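PDB 2WQF: copper induced nitroreductase D from Lactococcus lactis, which probably acts as an FMN-dependent oxidoreductase, a copper-induced nitroreductase involved in defence against oxidative stress. Local coordinates for residues N9-Q21 with V178-T190. Sequence-based numbering, arbitrary orientation. Where two conformers were deposited one is given.
Sequences NRRTIYALGRNVQ and VFGSIEAPAGEKT. With FMN (flavin mononucleotide), chain B.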
loop_
_atom_site.group_PDB
_atom_site.type_symbol
_atom_site.label_atom_id
_atom_site.label_comp_id
_atom_site.label_asym_id
_atom_site.label_seq_id
_atom_site.Cartn_x
_atom_site.Cartn_y
_atom_site.Cartn_z
ATOM N N ASN A 9 -9.266 -1.513 13.337
ATOM C CA ASN A 9 -9.501 -2.878 13.788
ATOM C C ASN A 9 -8.487 -3.899 13.248
ATOM O O ASN A 9 -8.314 -4.972 13.826
ATOM C CB ASN A 9 -10.925 -3.300 13.417
ATOM C CG ASN A 9 -11.304 -4.647 13.990
ATOM O OD1 ASN A 9 -11.262 -4.853 15.210
ATOM N ND2 ASN A 9 -11.663 -5.575 13.115
ATOM N N ARG A 10 -7.825 -3.561 12.148
ATOM C CA ARG A 10 -6.772 -4.396 11.578
ATOM C C ARG A 10 -5.532 -4.263 12.455
ATOM O O ARG A 10 -5.041 -3.150 12.683
ATOM C CB ARG A 10 -6.419 -3.982 10.153
ATOM C CG ARG A 10 -5.328 -4.845 9.520
ATOM C CD ARG A 10 -4.352 -4.073 8.688
ATOM N NE ARG A 10 -3.804 -2.989 9.468
ATOM C CZ ARG A 10 -2.857 -3.101 10.403
ATOM N NH1 ARG A 10 -2.213 -4.246 10.604
ATOM N NH2 ARG A 10 -2.513 -2.029 11.101
ATOM N N ARG A 11 -5.056 -5.394 12.970
ATOM C CA ARG A 11 -3.854 -5.448 13.785
ATOM C C ARG A 11 -3.035 -6.691 13.459
ATOM O O ARG A 11 -3.534 -7.664 12.886
ATOM C CB ARG A 11 -4.192 -5.458 15.272
ATOM C CG ARG A 11 -4.900 -4.197 15.771
ATOM C CD ARG A 11 -4.036 -2.949 15.700
ATOM N NE ARG A 11 -2.778 -3.114 16.425
ATOM C CZ ARG A 11 -2.659 -3.048 17.745
ATOM N NH1 ARG A 11 -3.706 -2.735 18.507
ATOM N NH2 ARG A 11 -1.486 -3.236 18.292
ATOM N N THR A 12 -1.769 -6.646 13.852
ATOM C CA THR A 12 -0.905 -7.817 13.832
ATOM C C THR A 12 -1.310 -8.761 14.963
ATOM O O THR A 12 -1.269 -8.415 16.149
ATOM C CB THR A 12 0.569 -7.408 13.961
ATOM O OG1 THR A 12 0.987 -6.759 12.760
ATOM C CG2 THR A 12 1.458 -8.613 14.204
ATOM N N ILE A 13 -1.741 -9.949 14.571
ATOM C CA ILE A 13 -2.096 -11.007 15.500
ATOM C C ILE A 13 -1.199 -12.196 15.259
ATOM O O ILE A 13 -1.242 -12.807 14.196
ATOM C CB ILE A 13 -3.569 -11.456 15.291
ATOM C CG1 ILE A 13 -4.541 -10.273 15.387
ATOM C CG2 ILE A 13 -3.947 -12.601 16.228
ATOM C CD1 ILE A 13 -4.602 -9.601 16.742
ATOM N N TYR A 14 -0.395 -12.521 16.254
ATOM C CA TYR A 14 0.530 -13.644 16.151
ATOM C C TYR A 14 -0.089 -14.963 16.608
ATOM O O TYR A 14 0.310 -16.025 16.123
ATOM C CB TYR A 14 1.817 -13.367 16.944
ATOM C CG TYR A 14 2.673 -12.297 16.279
ATOM C CD1 TYR A 14 3.151 -12.478 14.971
ATOM C CD2 TYR A 14 2.955 -11.095 16.924
ATOM C CE1 TYR A 14 3.927 -11.519 14.359
ATOM C CE2 TYR A 14 3.740 -10.116 16.318
ATOM C CZ TYR A 14 4.213 -10.325 15.037
ATOM O OH TYR A 14 5.006 -9.348 14.440
ATOM N N ALA A 15 -1.052 -14.894 17.534
ATOM C CA ALA A 15 -1.677 -16.085 18.094
ATOM C C ALA A 15 -2.900 -16.413 17.266
ATOM O O ALA A 15 -3.988 -15.846 17.475
ATOM C CB ALA A 15 -2.056 -15.866 19.568
ATOM N N LEU A 16 -2.705 -17.335 16.333
ATOM C CA LEU A 16 -3.713 -17.657 15.325
ATOM C C LEU A 16 -4.076 -19.133 15.370
ATOM O O LEU A 16 -3.223 -20.000 15.624
ATOM C CB LEU A 16 -3.218 -17.271 13.918
ATOM C CG LEU A 16 -3.021 -15.781 13.655
ATOM C CD1 LEU A 16 -2.351 -15.596 12.301
ATOM C CD2 LEU A 16 -4.336 -14.987 13.726
ATOM N N GLY A 17 -5.345 -19.422 15.099
ATOM C CA GLY A 17 -5.812 -20.794 15.050
ATOM C C GLY A 17 -6.629 -21.074 13.805
ATOM O O GLY A 17 -6.616 -20.288 12.830
ATOM N N ARG A 18 -7.371 -22.183 13.846
ATOM C CA ARG A 18 -8.072 -22.672 12.669
ATOM C C ARG A 18 -9.590 -22.687 12.829
ATOM O O ARG A 18 -10.298 -23.361 12.076
ATOM C CB ARG A 18 -7.549 -24.062 12.327
ATOM C CG ARG A 18 -6.071 -24.010 12.061
ATOM C CD ARG A 18 -5.514 -25.298 11.507
ATOM N NE ARG A 18 -4.108 -25.161 11.171
ATOM C CZ ARG A 18 -3.336 -26.158 10.760
ATOM N NH1 ARG A 18 -3.836 -27.381 10.654
ATOM N NH2 ARG A 18 -2.067 -25.932 10.468
ATOM N N ASN A 19 -10.086 -21.887 13.767
ATOM C CA ASN A 19 -11.518 -21.782 14.035
ATOM C C ASN A 19 -12.169 -20.826 13.043
ATOM O O ASN A 19 -12.615 -19.732 13.396
ATOM C CB ASN A 19 -11.730 -21.345 15.495
ATOM C CG ASN A 19 -13.179 -21.241 15.886
ATOM O OD1 ASN A 19 -14.063 -21.937 15.346
ATOM N ND2 ASN A 19 -13.434 -20.383 16.868
ATOM N N VAL A 20 -12.187 -21.262 11.788
ATOM C CA VAL A 20 -12.654 -20.450 10.661
ATOM C C VAL A 20 -13.914 -21.088 10.116
ATOM O O VAL A 20 -13.916 -22.250 9.709
ATOM C CB VAL A 20 -11.565 -20.338 9.555
ATOM C CG1 VAL A 20 -12.112 -19.633 8.293
ATOM C CG2 VAL A 20 -10.335 -19.629 10.093
ATOM N N GLN A 21 -15.003 -20.332 10.152
ATOM C CA GLN A 21 -16.334 -20.872 9.895
ATOM C C GLN A 21 -16.680 -21.071 8.431
ATOM O O GLN A 21 -17.347 -22.050 8.073
ATOM C CB GLN A 21 -17.394 -20.000 10.568
ATOM C CG GLN A 21 -17.253 -19.994 12.084
ATOM C CD GLN A 21 -18.330 -19.176 12.750
ATOM O OE1 GLN A 21 -19.502 -19.354 12.483
ATOM N NE2 GLN A 21 -17.928 -18.292 13.649
ATOM N N VAL A 178 -0.006 -14.519 7.021
ATOM C CA VAL A 178 -0.477 -15.649 7.803
ATOM C C VAL A 178 -1.768 -15.227 8.498
ATOM O O VAL A 178 -1.830 -14.153 9.093
ATOM C CB VAL A 178 0.571 -16.045 8.847
ATOM C CG1 VAL A 178 0.116 -17.238 9.644
ATOM C CG2 VAL A 178 1.878 -16.383 8.158
ATOM N N PHE A 179 -2.820 -16.041 8.377
ATOM C CA PHE A 179 -4.140 -15.654 8.870
ATOM C C PHE A 179 -4.886 -16.801 9.511
ATOM O O PHE A 179 -4.633 -17.979 9.247
ATOM C CB PHE A 179 -4.978 -15.006 7.758
ATOM C CG PHE A 179 -5.520 -15.980 6.742
ATOM C CD1 PHE A 179 -6.807 -16.471 6.876
ATOM C CD2 PHE A 179 -4.729 -16.430 5.691
ATOM C CE1 PHE A 179 -7.320 -17.366 5.942
ATOM C CE2 PHE A 179 -5.228 -17.351 4.759
ATOM C CZ PHE A 179 -6.521 -17.818 4.905
ATOM N N GLY A 180 -5.798 -16.448 10.401
ATOM C CA GLY A 180 -6.600 -17.445 11.088
ATOM C C GLY A 180 -7.473 -16.853 12.159
ATOM O O GLY A 180 -7.668 -15.646 12.220
ATOM N N SER A 181 -8.026 -17.712 13.000
ATOM C CA SER A 181 -8.823 -17.234 14.104
ATOM C C SER A 181 -7.940 -16.566 15.150
ATOM O O SER A 181 -6.809 -16.980 15.376
ATOM C CB SER A 181 -9.605 -18.375 14.722
ATOM O OG SER A 181 -8.762 -19.459 15.089
ATOM N N ILE A 182 -8.474 -15.516 15.771
ATOM C CA ILE A 182 -7.728 -14.784 16.786
ATOM C C ILE A 182 -7.757 -15.535 18.108
ATOM O O ILE A 182 -8.816 -15.776 18.663
ATOM C CB ILE A 182 -8.318 -13.384 16.982
ATOM C CG1 ILE A 182 -8.251 -12.613 15.663
ATOM C CG2 ILE A 182 -7.585 -12.641 18.107
ATOM C CD1 ILE A 182 -8.893 -11.207 15.694
ATOM N N GLU A 183 -6.577 -15.886 18.614
ATOM C CA GLU A 183 -6.478 -16.678 19.847
ATOM C C GLU A 183 -5.891 -15.892 21.011
ATOM O O GLU A 183 -5.919 -16.350 22.153
ATOM C CB GLU A 183 -5.668 -17.956 19.588
ATOM C CG GLU A 183 -6.267 -18.814 18.459
ATOM C CD GLU A 183 -7.683 -19.294 18.742
ATOM O OE1 GLU A 183 -8.033 -19.492 19.932
ATOM O OE2 GLU A 183 -8.438 -19.526 17.768
ATOM N N ALA A 184 -5.364 -14.713 20.723
ATOM C CA ALA A 184 -4.955 -13.765 21.758
ATOM C C ALA A 184 -4.966 -12.373 21.130
ATOM O O ALA A 184 -4.715 -12.233 19.950
ATOM C CB ALA A 184 -3.559 -14.084 22.313
ATOM N N PRO A 185 -5.216 -11.346 21.939
ATOM C CA PRO A 185 -5.328 -9.976 21.455
ATOM C C PRO A 185 -4.000 -9.427 20.948
ATOM O O PRO A 185 -2.933 -9.888 21.339
ATOM C CB PRO A 185 -5.788 -9.194 22.693
ATOM C CG PRO A 185 -6.184 -10.185 23.689
ATOM C CD PRO A 185 -5.455 -11.447 23.385
ATOM N N ALA A 186 -4.079 -8.429 20.077
ATOM C CA ALA A 186 -2.912 -7.674 19.657
ATOM C C ALA A 186 -2.208 -7.049 20.848
ATOM O O ALA A 186 -2.818 -6.741 21.882
ATOM C CB ALA A 186 -3.319 -6.563 18.684
ATOM N N GLY A 187 -0.914 -6.823 20.688
ATOM C CA GLY A 187 -0.165 -6.094 21.690
ATOM C C GLY A 187 -0.407 -4.593 21.689
ATOM O O GLY A 187 -1.234 -4.048 20.968
ATOM N N GLU A 188 0.352 -3.898 22.520
ATOM C CA GLU A 188 0.269 -2.458 22.597
ATOM C C GLU A 188 0.988 -1.845 21.411
ATOM O O GLU A 188 1.913 -2.443 20.855
ATOM C CB GLU A 188 0.899 -2.002 23.900
ATOM C CG GLU A 188 0.127 -2.442 25.112
ATOM C CD GLU A 188 0.919 -2.242 26.385
ATOM O OE1 GLU A 188 1.966 -1.554 26.342
ATOM O OE2 GLU A 188 0.485 -2.763 27.426
ATOM N N LYS A 189 0.553 -0.659 21.019
ATOM C CA LYS A 189 1.151 0.059 19.898
ATOM C C LYS A 189 1.119 1.543 20.177
ATOM O O LYS A 189 0.119 2.079 20.637
ATOM C CB LYS A 189 0.394 -0.257 18.594
ATOM C CG LYS A 189 0.976 0.410 17.374
ATOM C CD LYS A 189 0.342 -0.064 16.056
ATOM C CE LYS A 189 -1.102 0.289 15.959
ATOM N NZ LYS A 189 -1.551 0.171 14.538
ATOM N N THR A 190 2.226 2.200 19.902
ATOM C CA THR A 190 2.341 3.649 20.048
ATOM C C THR A 190 2.253 4.329 18.674
ATOM O O THR A 190 2.320 3.685 17.627
ATOM C CB THR A 190 3.667 4.034 20.709
ATOM O OG1 THR A 190 4.762 3.627 19.879
ATOM C CG2 THR A 190 3.796 3.391 22.094
HETATM N N1 FMN B . 5.598 -8.017 11.052
HETATM C C2 FMN B . 6.320 -9.282 11.242
HETATM O O2 FMN B . 6.091 -9.970 12.211
HETATM N N3 FMN B . 7.344 -9.632 10.303
HETATM C C4 FMN B . 7.656 -8.852 9.205
HETATM O O4 FMN B . 8.456 -9.250 8.405
HETATM C C4A FMN B . 6.951 -7.578 9.029
HETATM N N5 FMN B . 7.200 -6.759 8.062
HETATM C C5A FMN B . 6.193 -5.696 7.743
HETATM C C6 FMN B . 6.286 -4.996 6.421
HETATM C C7 FMN B . 5.386 -4.094 6.047
HETATM C C7M FMN B . 5.550 -3.397 4.715
HETATM C C8 FMN B . 4.232 -3.795 6.979
HETATM C C8M FMN B . 3.152 -2.820 6.543
HETATM C C9 FMN B . 4.146 -4.387 8.176
HETATM C C9A FMN B . 5.174 -5.407 8.594
HETATM N N10 FMN B . 5.144 -6.060 9.865
HETATM C C10 FMN B . 5.892 -7.227 10.027
HETATM C "C1'" FMN B . 4.123 -5.743 10.854
HETATM C "C2'" FMN B . 4.384 -4.378 11.484
HETATM O "O2'" FMN B . 5.457 -4.485 12.383
HETATM C "C3'" FMN B . 3.088 -3.923 12.160
HETATM O "O3'" FMN B . 2.176 -3.702 11.102
HETATM C "C4'" FMN B . 3.302 -2.609 12.930
HETATM O "O4'" FMN B . 4.125 -2.837 14.065
HETATM C "C5'" FMN B . 1.984 -1.980 13.377
HETATM O "O5'" FMN B . 1.282 -2.916 14.184
HETATM P P FMN B . -0.202 -3.423 13.735
HETATM O O1P FMN B . -1.068 -2.252 13.499
HETATM O O2P FMN B . -0.042 -4.287 12.426
HETATM O O3P FMN B . -0.711 -4.320 14.946
HETATM O O HOH W 1 -3.404 -1.508 21.333
HETATM O O HOH W 2 0.277 -6.889 17.830
HETATM O O HOH W 3 -1.947 -12.435 19.192
HETATM O O HOH W 4 -11.095 -19.036 18.098
#
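Arg-11 leans over Ala-186 and joins the segment 9-21 to the tail beyond strand 171-182 right at the FMN phosphate. Its CB lies 3.7 Å from Ala-186 CB, and its CG stays by the same methyl, 4.1 Å from Ala-186 CB. The chain then folds about its CB-CG and CG-CD bonds (chi2 -66°, chi3 -56°), so CD passes beside the phosphate, nearest O3P. NE gives a hydrogen bond of 2.8 Å to FMN O3P, and NH2 another, also 2.8 Å, to Gly-187 O, approaching from above the carbonyl plane. NH1 donates to a water that also bonds weakly to Gly-187 O. The guanidinium is sandwiched: the small Ala-186 methyl sits over its centre, and Lys-189 CE lies against the opposite face, offset toward the rim. Thr-12 N also donates to O3P; a leucine in place of Arg-11 would probably leave O3P with one donor fewer and Gly-187 O without its arginine partner, the 186-188 backbone being held less closely to the phosphate site.

Long Lys-189 reaches FMN O1P with NZ at 2.7 Å, and Arg-10 grips O1P and O2P through its terminal nitrogens; basic side chains suit this anion. Branched Ile-13 sets CD1 against Ala-186 CB and CG2 against Ile-182 CG2. A side chain on Gly-17 would strike Glu-183 OE2 and Ser-181 OG. That hydroxyl accepts from Asn-19 N (3.1 Å) and donates to Glu-183 OE2.

Strand 16-17 pairs antiparallel with strand 171-182 through Gly-17 and Ser-181; the latter strand also pairs with 97-104 and 146-151. Helix 121-143 packs beside the phosphate end, Trp-138 making a cation-pi contact with Arg-10, while Asn-42 of the second subunit touches Lys-189.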